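Local coordinates for protein polyphosphate kinase (Porphyromonas gingivalis, PDB 2O8R) that probably catalyses the reversible transfer of the terminal phosphate of ATP onto a growing polyphosphate chain, with magnesium as cofactor, at residues R88-Y99 with E292-L303. The protein carries 3 engineered substitutions. Numbering follows the deposited sequence.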
ATOM      1  N   ARG A  88      17.504 -29.215   8.915  1.00 65.61           N
ATOM      2  CA  ARG A  88      17.805 -28.618  10.205  1.00 69.27           C
ATOM      3  C   ARG A  88      19.307 -28.535  10.454  1.00 70.51           C
ATOM      4  O   ARG A  88      19.818 -27.510  10.910  1.00 71.63           O
ATOM      5  CB  ARG A  88      17.131 -29.428  11.306  1.00 63.25           C
ATOM      6  CG  ARG A  88      17.551 -29.034  12.689  1.00 51.06           C
ATOM      7  CD  ARG A  88      16.933 -29.918  13.757  1.00 62.31           C
ATOM      8  NE  ARG A  88      17.307 -29.424  15.072  1.00 69.94           N
ATOM      9  CZ  ARG A  88      16.556 -28.611  15.805  1.00 86.10           C
ATOM     10  NH1 ARG A  88      15.367 -28.217  15.365  1.00 78.88           N
ATOM     11  NH2 ARG A  88      16.993 -28.200  16.985  1.00 98.22           N
ATOM     12  N   GLU A  89      20.010 -29.615  10.129  1.00 68.90           N
ATOM     13  CA  GLU A  89      21.445 -29.669  10.327  1.00 69.17           C
ATOM     14  C   GLU A  89      22.114 -28.607   9.494  1.00 62.04           C
ATOM     15  O   GLU A  89      22.978 -27.886   9.980  1.00 62.00           O
ATOM     16  CB  GLU A  89      21.989 -31.053   9.991  1.00 77.33           C
ATOM     17  CG  GLU A  89      21.803 -32.061  11.120  1.00 88.39           C
ATOM     18  CD  GLU A  89      22.494 -33.388  10.861  1.00 97.05           C
ATOM     19  OE1 GLU A  89      23.263 -33.495   9.875  1.00 94.43           O
ATOM     20  OE2 GLU A  89      22.268 -34.327  11.656  1.00105.37           O
ATOM     21  N   THR A  90      21.678 -28.496   8.243  1.00 72.06           N
ATOM     22  CA  THR A  90      22.239 -27.525   7.317  1.00 66.54           C
ATOM     23  C   THR A  90      21.933 -26.109   7.763  1.00 66.01           C
ATOM     24  O   THR A  90      22.830 -25.263   7.773  1.00 69.68           O
ATOM     25  CB  THR A  90      21.763 -27.781   5.874  1.00 60.79           C
ATOM     26  OG1 THR A  90      22.549 -28.835   5.319  1.00 51.72           O
ATOM     27  CG2 THR A  90      21.936 -26.543   4.995  1.00 48.33           C
ATOM     28  N   VAL A  91      20.683 -25.864   8.162  1.00 58.41           N
ATOM     29  CA  VAL A  91      20.268 -24.520   8.564  1.00 61.59           C
ATOM     30  C   VAL A  91      21.051 -24.054   9.782  1.00 57.27           C
ATOM     31  O   VAL A  91      21.543 -22.934   9.807  1.00 67.13           O
ATOM     32  CB  VAL A  91      18.753 -24.411   8.810  1.00 62.21           C
ATOM     33  CG1 VAL A  91      18.401 -23.029   9.321  1.00 57.99           C
ATOM     34  CG2 VAL A  91      17.993 -24.676   7.524  1.00 67.65           C
ATOM     35  N   ILE A  92      21.214 -24.934  10.763  1.00 67.83           N
ATOM     36  CA  ILE A  92      21.975 -24.604  11.969  1.00 61.43           C
ATOM     37  C   ILE A  92      23.396 -24.175  11.625  1.00 58.43           C
ATOM     38  O   ILE A  92      23.938 -23.240  12.223  1.00 63.80           O
ATOM     39  CB  ILE A  92      21.951 -25.765  12.996  1.00 69.49           C
ATOM     40  CG1 ILE A  92      20.571 -25.850  13.661  1.00 57.13           C
ATOM     41  CG2 ILE A  92      23.026 -25.586  14.054  1.00 51.79           C
ATOM     42  CD1 ILE A  92      20.340 -27.112  14.462  1.00 78.57           C
ATOM     43  N   ARG A  93      23.971 -24.835  10.626  1.00 54.01           N
ATOM     44  CA  ARG A  93      25.308 -24.511  10.153  1.00 62.19           C
ATOM     45  C   ARG A  93      25.340 -23.141   9.460  1.00 55.07           C
ATOM     46  O   ARG A  93      26.219 -22.318   9.728  1.00 49.90           O
ATOM     47  CB  ARG A  93      25.831 -25.623   9.233  1.00 58.32           C
ATOM     48  CG  ARG A  93      27.310 -25.503   8.899  1.00 66.30           C
ATOM     49  CD  ARG A  93      27.744 -26.420   7.763  1.00 65.38           C
ATOM     50  NE  ARG A  93      26.897 -26.309   6.573  1.00100.54           N
ATOM     51  CZ  ARG A  93      27.000 -25.366   5.636  1.00 89.99           C
ATOM     52  NH1 ARG A  93      27.917 -24.408   5.720  1.00 91.20           N
ATOM     53  NH2 ARG A  93      26.174 -25.382   4.602  1.00103.63           N
ATOM     54  N   GLN A  94      24.361 -22.894   8.596  1.00 57.54           N
ATOM     55  CA  GLN A  94      24.289 -21.644   7.838  1.00 59.87           C
ATOM     56  C   GLN A  94      24.050 -20.469   8.767  1.00 61.83           C
ATOM     57  O   GLN A  94      24.595 -19.376   8.578  1.00 58.96           O
ATOM     58  CB  GLN A  94      23.181 -21.727   6.794  1.00 56.53           C
ATOM     59  CG  GLN A  94      23.474 -22.747   5.721  1.00 49.09           C
ATOM     60  CD  GLN A  94      22.483 -22.731   4.587  1.00 63.42           C
ATOM     61  OE1 GLN A  94      21.296 -22.453   4.775  1.00 76.31           O
ATOM     62  NE2 GLN A  94      22.968 -23.041   3.390  1.00 54.82           N
ATOM     63  N   ASP A  95      23.243 -20.721   9.789  1.00 61.21           N
ATOM     64  CA  ASP A  95      22.978 -19.750  10.824  1.00 59.08           C
ATOM     65  C   ASP A  95      24.264 -19.277  11.484  1.00 62.21           C
ATOM     66  O   ASP A  95      24.449 -18.082  11.682  1.00 65.10           O
ATOM     67  CB  ASP A  95      22.048 -20.349  11.869  1.00 54.04           C
ATOM     68  CG  ASP A  95      21.397 -19.294  12.734  1.00 76.58           C
ATOM     69  OD1 ASP A  95      20.992 -18.241  12.189  1.00 68.09           O
ATOM     70  OD2 ASP A  95      21.286 -19.521  13.956  1.00 78.73           O
ATOM     71  N   GLU A  96      25.152 -20.217  11.800  1.00 59.53           N
ATOM     72  CA  GLU A  96      26.417 -19.896  12.445  1.00 45.21           C
ATOM     73  C   GLU A  96      27.295 -19.039  11.549  1.00 53.78           C
ATOM     74  O   GLU A  96      27.934 -18.078  12.007  1.00 52.90           O
ATOM     75  CB  GLU A  96      27.155 -21.170  12.814  1.00 62.32           C
ATOM     76  CG  GLU A  96      26.523 -21.946  13.951  1.00 89.31           C
ATOM     77  CD  GLU A  96      27.378 -23.118  14.395  1.00107.69           C
ATOM     78  OE1 GLU A  96      28.544 -23.220  13.942  1.00118.05           O
ATOM     79  OE2 GLU A  96      26.883 -23.934  15.200  1.00 98.36           O
ATOM     80  N   LEU A  97      27.332 -19.401  10.273  1.00 38.40           N
ATOM     81  CA  LEU A  97      27.986 -18.576   9.272  1.00 52.16           C
ATOM     82  C   LEU A  97      27.408 -17.152   9.235  1.00 60.45           C
ATOM     83  O   LEU A  97      28.166 -16.176   9.281  1.00 58.26           O
ATOM     84  CB  LEU A  97      27.872 -19.236   7.899  1.00 59.27           C
ATOM     85  CG  LEU A  97      28.442 -18.484   6.703  1.00 52.17           C
ATOM     86  CD1 LEU A  97      29.920 -18.148   6.904  1.00 51.27           C
ATOM     87  CD2 LEU A  97      28.248 -19.324   5.476  1.00 55.67           C
ATOM     88  N   TYR A  98      26.076 -17.051   9.160  1.00 45.68           N
ATOM     89  CA  TYR A  98      25.364 -15.773   9.131  1.00 55.95           C
ATOM     90  C   TYR A  98      25.820 -14.826  10.244  1.00 62.25           C
ATOM     91  O   TYR A  98      26.161 -13.667   9.991  1.00 72.30           O
ATOM     92  CB  TYR A  98      23.863 -16.032   9.249  1.00 64.47           C
ATOM     93  CG  TYR A  98      22.944 -14.873   8.910  1.00 59.79           C
ATOM     94  CD1 TYR A  98      22.254 -14.843   7.702  1.00 55.02           C
ATOM     95  CD2 TYR A  98      22.720 -13.841   9.817  1.00 56.65           C
ATOM     96  CE1 TYR A  98      21.389 -13.804   7.395  1.00 63.92           C
ATOM     97  CE2 TYR A  98      21.858 -12.790   9.516  1.00 41.60           C
ATOM     98  CZ  TYR A  98      21.196 -12.780   8.311  1.00 65.43           C
ATOM     99  OH  TYR A  98      20.346 -11.738   8.019  1.00 66.93           O
ATOM    100  N   TYR A  99      25.844 -15.324  11.474  1.00 60.20           N
ATOM    101  CA  TYR A  99      26.225 -14.487  12.602  1.00 58.74           C
ATOM    102  C   TYR A  99      27.705 -14.101  12.616  1.00 53.56           C
ATOM    103  O   TYR A  99      28.057 -12.992  13.028  1.00 46.52           O
ATOM    104  CB  TYR A  99      25.777 -15.120  13.910  1.00 61.19           C
ATOM    105  CG  TYR A  99      24.303 -14.895  14.189  1.00 74.49           C
ATOM    106  CD1 TYR A  99      23.857 -13.742  14.842  1.00 85.41           C
ATOM    107  CD2 TYR A  99      23.352 -15.822  13.791  1.00 44.37           C
ATOM    108  CE1 TYR A  99      22.506 -13.530  15.096  1.00 73.50           C
ATOM    109  CE2 TYR A  99      22.000 -15.619  14.044  1.00 67.89           C
ATOM    110  CZ  TYR A  99      21.588 -14.476  14.690  1.00 62.77           C
ATOM    111  OH  TYR A  99      20.255 -14.299  14.939  1.00 79.71           O
ATOM    112  N   GLU A 292      12.005 -30.336  18.466  1.00133.06           N
ATOM    113  CA  GLU A 292      12.335 -30.563  17.059  1.00127.11           C
ATOM    114  C   GLU A 292      12.214 -29.283  16.236  1.00123.98           C
ATOM    115  O   GLU A 292      13.074 -28.992  15.403  1.00126.45           O
ATOM    116  CB  GLU A 292      11.413 -31.634  16.464  1.00129.39           C
ATOM    117  CG  GLU A 292      11.136 -32.829  17.374  1.00132.33           C
ATOM    118  CD  GLU A 292      12.116 -33.979  17.185  1.00131.30           C
ATOM    119  OE1 GLU A 292      13.324 -33.728  16.971  1.00135.59           O
ATOM    120  OE2 GLU A 292      11.670 -35.143  17.260  1.00115.39           O
ATOM    121  N   GLU A 293      11.135 -28.532  16.464  1.00117.93           N
ATOM    122  CA  GLU A 293      10.891 -27.262  15.768  1.00109.58           C
ATOM    123  C   GLU A 293      11.646 -26.095  16.417  1.00110.34           C
ATOM    124  O   GLU A 293      11.804 -25.033  15.806  1.00 99.47           O
ATOM    125  CB  GLU A 293       9.395 -26.944  15.743  1.00 97.77           C
ATOM    126  CG  GLU A 293       8.507 -28.121  15.390  1.00105.77           C
ATOM    127  CD  GLU A 293       7.087 -27.960  15.910  1.00118.76           C
ATOM    128  OE1 GLU A 293       6.911 -27.427  17.027  1.00114.62           O
ATOM    129  OE2 GLU A 293       6.146 -28.379  15.205  1.00127.32           O
ATOM    130  N   ALA A 294      12.098 -26.301  17.656  1.00105.70           N
ATOM    131  CA  ALA A 294      12.847 -25.285  18.391  1.00103.89           C
ATOM    132  C   ALA A 294      14.306 -25.235  17.952  1.00 98.20           C
ATOM    133  O   ALA A 294      15.041 -26.208  18.105  1.00104.27           O
ATOM    134  CB  ALA A 294      12.747 -25.518  19.895  1.00 98.92           C
ATOM    135  N   ILE A 295      14.710 -24.100  17.391  1.00 87.62           N
ATOM    136  CA  ILE A 295      16.085 -23.893  16.959  1.00 81.53           C
ATOM    137  C   ILE A 295      16.687 -22.733  17.728  1.00 80.60           C
ATOM    138  O   ILE A 295      16.275 -21.587  17.557  1.00 73.51           O
ATOM    139  CB  ILE A 295      16.179 -23.557  15.457  1.00 84.14           C
ATOM    140  CG1 ILE A 295      15.147 -24.350  14.654  1.00 77.73           C
ATOM    141  CG2 ILE A 295      17.600 -23.792  14.947  1.00 81.70           C
ATOM    142  CD1 ILE A 295      15.062 -23.936  13.208  1.00 90.63           C
ATOM    143  N   ARG A 296      17.658 -23.025  18.584  1.00 85.08           N
ATOM    144  CA  ARG A 296      18.370 -21.960  19.267  1.00 94.89           C
ATOM    145  C   ARG A 296      19.326 -21.258  18.313  1.00 91.26           C
ATOM    146  O   ARG A 296      20.111 -21.900  17.618  1.00100.20           O
ATOM    147  CB  ARG A 296      19.082 -22.443  20.537  1.00 90.99           C
ATOM    148  CG  ARG A 296      19.228 -23.948  20.702  1.00108.76           C
ATOM    149  CD  ARG A 296      19.786 -24.272  22.088  1.00103.03           C
ATOM    150  NE  ARG A 296      20.825 -23.315  22.469  1.00117.36           N
ATOM    151  CZ  ARG A 296      22.119 -23.443  22.181  1.00120.34           C
ATOM    152  NH1 ARG A 296      22.562 -24.504  21.516  1.00123.35           N
ATOM    153  NH2 ARG A 296      22.977 -22.507  22.565  1.00114.53           N
ATOM    154  N   SER A 297      19.227 -19.937  18.262  1.00 82.03           N
ATOM    155  CA  SER A 297      20.061 -19.155  17.372  1.00 89.36           C
ATOM    156  C   SER A 297      20.665 -17.958  18.092  1.00 86.89           C
ATOM    157  O   SER A 297      20.727 -17.922  19.322  1.00 89.57           O
ATOM    158  CB  SER A 297      19.260 -18.688  16.163  1.00 74.45           C
ATOM    159  OG  SER A 297      18.331 -17.707  16.557  1.00106.59           O
ATOM    160  N   GLY A 298      21.100 -16.977  17.306  1.00 87.52           N
ATOM    161  CA  GLY A 298      21.811 -15.820  17.819  1.00 83.61           C
ATOM    162  C   GLY A 298      20.941 -14.835  18.562  1.00 81.92           C
ATOM    163  O   GLY A 298      19.770 -15.096  18.849  1.00 82.83           O
ATOM    164  N   ASN A 299      21.523 -13.686  18.864  1.00 84.27           N
ATOM    165  CA  ASN A 299      20.920 -12.743  19.794  1.00 78.92           C
ATOM    166  C   ASN A 299      19.863 -11.808  19.197  1.00 80.78           C
ATOM    167  O   ASN A 299      19.073 -11.213  19.936  1.00 77.41           O
ATOM    168  CB  ASN A 299      22.020 -11.934  20.459  1.00 76.79           C
ATOM    169  CG  ASN A 299      21.594 -11.374  21.765  1.00 67.56           C
ATOM    170  OD1 ASN A 299      21.222 -10.208  21.851  1.00 69.70           O
ATOM    171  ND2 ASN A 299      21.624 -12.203  22.805  1.00 90.26           N
ATOM    172  N   TYR A 300      19.867 -11.673  17.867  1.00 78.65           N
ATOM    173  CA  TYR A 300      18.837 -10.914  17.142  1.00 74.53           C
ATOM    174  C   TYR A 300      18.166 -11.789  16.094  1.00 72.45           C
ATOM    175  O   TYR A 300      18.849 -12.459  15.321  1.00 63.62           O
ATOM    176  CB  TYR A 300      19.424  -9.665  16.478  1.00 59.41           C
ATOM    177  CG  TYR A 300      20.063  -8.729  17.460  1.00 54.01           C
ATOM    178  CD1 TYR A 300      19.297  -7.813  18.171  1.00 58.13           C
ATOM    179  CD2 TYR A 300      21.436  -8.775  17.698  1.00 50.64           C
ATOM    180  CE1 TYR A 300      19.887  -6.950  19.096  1.00 53.86           C
ATOM    181  CE2 TYR A 300      22.031  -7.925  18.614  1.00 55.70           C
ATOM    182  CZ  TYR A 300      21.254  -7.011  19.306  1.00 47.56           C
ATOM    183  OH  TYR A 300      21.847  -6.166  20.210  1.00 56.90           O
ATOM    184  N   VAL A 301      16.833 -11.786  16.082  1.00 52.11           N
ATOM    185  CA  VAL A 301      16.073 -12.597  15.136  1.00 50.39           C
ATOM    186  C   VAL A 301      15.279 -11.752  14.137  1.00 54.71           C
ATOM    187  O   VAL A 301      15.173 -10.529  14.271  1.00 58.90           O
ATOM    188  CB  VAL A 301      15.116 -13.589  15.849  1.00 54.19           C
ATOM    189  CG1 VAL A 301      15.891 -14.506  16.792  1.00 73.28           C
ATOM    190  CG2 VAL A 301      14.011 -12.859  16.589  1.00 53.20           C
ATOM    191  N   ASN A 302      14.720 -12.424  13.140  1.00 52.51           N
ATOM    192  CA  ASN A 302      13.962 -11.774  12.077  1.00 54.88           C
ATOM    193  C   ASN A 302      14.806 -10.761  11.325  1.00 51.72           C
ATOM    194  O   ASN A 302      14.365  -9.649  11.040  1.00 54.56           O
ATOM    195  CB  ASN A 302      12.714 -11.107  12.632  1.00 39.19           C
ATOM    196  CG  ASN A 302      11.544 -11.243  11.716  1.00 60.44           C
ATOM    197  OD1 ASN A 302      10.882 -12.284  11.692  1.00 81.03           O
ATOM    198  ND2 ASN A 302      11.259 -10.189  10.957  1.00 67.63           N
ATOM    199  N   LEU A 303      16.025 -11.167  10.992  1.00 48.99           N
ATOM    200  CA  LEU A 303      16.994 -10.241  10.447  1.00 40.34           C
ATOM    201  C   LEU A 303      16.777  -9.880   8.981  1.00 50.25           C
ATOM    202  O   LEU A 303      17.631  -9.248   8.374  1.00 62.82           O
ATOM    203  CB  LEU A 303      18.402 -10.754  10.675  1.00 51.04           C
ATOM    204  CG  LEU A 303      18.872 -10.581  12.111  1.00 45.56           C
ATOM    205  CD1 LEU A 303      20.217 -11.257  12.264  1.00 30.86           C
ATOM    206  CD2 LEU A 303      18.976  -9.110  12.446  1.00 37.09           C
TER
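Helix 88-99, part of the long helix 83-112, runs beside strand 294-297 in nearly the same direction, the two axes 9.7 Å apart at an angle of 20°, and Ile92 faces Ile295 while Tyr99 comes down on Gly298. The pairing is a worked example of a helix bonded to a strand at one end and packed on the loop that follows it at the other, with a thin apolar contact between. At one end Arg88 reaches over with CG anti to the backbone N (chi1 171°) and the chain extended as far as NE, which carries the guanidinium to the strand. Its NH2 donates to Ala294 O at 3.0 Å; the bond is fairly straight at 162°, and the oxygen lies at the edge of the guanidinium, close to its plane. NH1 adds a weak bond to the same oxygen. Midway, Ile92 CG1 rests against Ile295 CG2 at 3.8 Å, and about one turn on, toward Tyr99, the carboxylate of Asp95 brings OD2 against Ser297 CB.

At the other end the ring of Tyr99 lies with one face over Gly298, whose CA makes a CH-pi contact 3.7 Å from the ring centroid. The hydroxyl points at Tyr300 O, which lies near the ring plane, but the pair is modelled too close for the hydrogen bond to be more than doubtful. Next to it Leu303 CD1 packs 3.5 Å from Tyr98 CE2, and its CB sits near Tyr98 OH. Tyr98 also meets Phe45 of helix 35-63 and lies near a bound sulfate.

Backbone bonds to Phe269 and Tyr271 pair strand 294-297 with strand 268-272, at one edge, within this chain, of a mixed six-stranded sheet. The contact thus joins the helical N-terminal domain of a PPK1-family enzyme to the edge of the middle-domain sheet, an interdomain helix-on-strand packing.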